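Long-range contact in petrobactin biosynthesis protein AsbB (Bacillus anthracis, PDB 3TO3), which catalyses the ATP-dependent condensation of spermidine with citryl-spermidine intermediates in the biosynthesis of the siderophore petrobactin: residues Thr67-Gly72 and Val88-Gly93. Sequence-based numbering, arbitrary orientation.
Sequences TYECYG and VRVQDG
Val90 and Glu69 meet diagonally on one face of a small antiparallel sheet. The CG2 methyl of Val90 lies 3.9 Å from CD, the carboxylate carbon of Glu69. Glu69 gets there through CG set anti to its carbonyl carbon (chi1 -77°) and an extended chain beyond it. Its OE1 also makes a weak, long ion pair with Lys94. Val88 is the direct partner of Glu69 on this face, in a hydrogen-bonded pair. Val88 O accepts from Glu69 N at 2.8 Å, and Val88 N returns a bond to Glu69 O at 3.1 Å. Thr67 and Val90 form the next hydrogen-bonded pair. Here Val90 N donates to Thr67 O at 2.6 Å, and Thr67 N donates to Val90 O.

Between these two pairs, Tyr68 and Arg89 form a non-hydrogen-bonded pair on the other face. Tyr68 CA approaches Val88 O to 3.2 Å as a CA-H...O contact. The aliphatic part of Arg89 passes obliquely by the phenol, with Arg89 CB 3.5 Å from Tyr68 CE1. The ring and guanidinium planes are 71° apart. Tyr68 OH sits near the guanidinium edge, and both groups turn to Glu106 of helix 100-110: OH by a hydrogen bond, Arg89 NE by a salt bridge. Phe103 of the same helix meets the tyrosine ring edge-to-face.

The pairing joins strand 88-90 to strand 65-74, whose other neighbours include strand 52-59. It lies far from the ATP and magnesium sites. Four backbone bonds set the register. On the face of Val88, Val90 and Glu69, a methyl packs against the glutamate's end. On the face of Tyr68 and Arg89, both polar ends share one acceptor, Glu106 OE1. Glu106 probably draws the tyrosine and arginine together and ties this face of the sheet to the helix.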
# COMPACT_ATOMS: atom_id res chain seq x y z
N THR B 67 -12.61 -5.02 31.13
CA THR B 67 -12.30 -6.45 31.18
C THR B 67 -12.99 -7.17 30.03
O THR B 67 -14.16 -6.93 29.76
CB THR B 67 -12.71 -7.06 32.54
OG1 THR B 67 -11.67 -6.82 33.49
CG2 THR B 67 -12.88 -8.56 32.45
N TYR B 68 -12.25 -8.06 29.35
CA TYR B 68 -12.84 -8.98 28.38
C TYR B 68 -12.97 -10.39 28.94
O TYR B 68 -12.02 -10.91 29.52
CB TYR B 68 -12.03 -9.00 27.09
CG TYR B 68 -12.07 -7.68 26.37
CD1 TYR B 68 -13.06 -7.42 25.46
CD2 TYR B 68 -11.13 -6.69 26.64
CE1 TYR B 68 -13.12 -6.24 24.81
CE2 TYR B 68 -11.18 -5.47 25.98
CZ TYR B 68 -12.18 -5.27 25.05
OH TYR B 68 -12.31 -4.10 24.34
N GLU B 69 -14.14 -11.00 28.78
CA GLU B 69 -14.44 -12.28 29.41
C GLU B 69 -14.82 -13.31 28.38
O GLU B 69 -15.54 -13.02 27.44
CB GLU B 69 -15.64 -12.16 30.34
CG GLU B 69 -15.35 -11.51 31.67
CD GLU B 69 -16.57 -11.52 32.61
OE1 GLU B 69 -17.63 -12.10 32.26
OE2 GLU B 69 -16.45 -10.92 33.71
N CYS B 70 -14.33 -14.52 28.57
CA CYS B 70 -14.80 -15.64 27.78
C CYS B 70 -14.50 -16.96 28.45
O CYS B 70 -13.62 -17.03 29.30
CB CYS B 70 -14.19 -15.60 26.38
SG CYS B 70 -12.43 -15.56 26.37
N TYR B 71 -15.24 -17.99 28.06
CA TYR B 71 -15.04 -19.34 28.55
C TYR B 71 -14.25 -20.16 27.51
O TYR B 71 -14.45 -20.02 26.31
CB TYR B 71 -16.38 -20.01 28.83
CG TYR B 71 -17.03 -19.59 30.16
CD1 TYR B 71 -18.02 -18.61 30.20
CD2 TYR B 71 -16.65 -20.19 31.35
CE1 TYR B 71 -18.61 -18.23 31.42
CE2 TYR B 71 -17.24 -19.82 32.57
CZ TYR B 71 -18.21 -18.83 32.59
OH TYR B 71 -18.82 -18.48 33.80
N GLY B 72 -13.36 -21.02 27.98
CA GLY B 72 -12.68 -21.94 27.09
C GLY B 72 -11.98 -23.04 27.83
O GLY B 72 -12.21 -23.24 29.01
N VAL B 88 -16.74 -11.02 25.42
CA VAL B 88 -17.58 -9.97 25.97
C VAL B 88 -16.76 -8.90 26.67
O VAL B 88 -15.85 -9.20 27.47
CB VAL B 88 -18.56 -10.54 27.00
CG1 VAL B 88 -19.43 -9.45 27.56
CG2 VAL B 88 -19.41 -11.62 26.36
N ARG B 89 -17.07 -7.64 26.35
CA ARG B 89 -16.42 -6.52 27.00
C ARG B 89 -17.21 -6.07 28.22
O ARG B 89 -18.38 -5.69 28.12
CB ARG B 89 -16.29 -5.36 26.02
CG ARG B 89 -15.55 -4.13 26.57
CD ARG B 89 -15.50 -3.08 25.49
NE ARG B 89 -14.68 -1.92 25.80
CZ ARG B 89 -15.13 -0.83 26.43
NH1 ARG B 89 -16.39 -0.78 26.87
NH2 ARG B 89 -14.32 0.19 26.62
N VAL B 90 -16.58 -6.10 29.39
CA VAL B 90 -17.24 -5.69 30.62
C VAL B 90 -16.69 -4.40 31.21
O VAL B 90 -15.53 -4.34 31.63
CB VAL B 90 -17.10 -6.77 31.68
CG1 VAL B 90 -17.94 -6.40 32.91
CG2 VAL B 90 -17.52 -8.10 31.09
N GLN B 91 -17.51 -3.35 31.19
CA GLN B 91 -17.18 -2.17 31.95
C GLN B 91 -18.33 -1.77 32.86
O GLN B 91 -18.33 -2.04 34.06
CB GLN B 91 -16.85 -1.04 30.99
CG GLN B 91 -16.48 0.27 31.65
CD GLN B 91 -15.81 1.19 30.67
OE1 GLN B 91 -16.45 1.68 29.72
NE2 GLN B 91 -14.51 1.40 30.85
N ASP B 92 -19.33 -1.14 32.28
CA ASP B 92 -20.52 -0.82 33.04
C ASP B 92 -21.47 -1.98 32.83
O ASP B 92 -21.82 -2.69 33.77
CB ASP B 92 -21.12 0.52 32.64
CG ASP B 92 -20.44 1.70 33.35
OD1 ASP B 92 -19.65 1.46 34.29
OD2 ASP B 92 -20.70 2.86 32.96
N GLY B 93 -21.87 -2.19 31.58
CA GLY B 93 -22.65 -3.35 31.25
C GLY B 93 -21.74 -4.36 30.58
O GLY B 93 -20.50 -4.25 30.64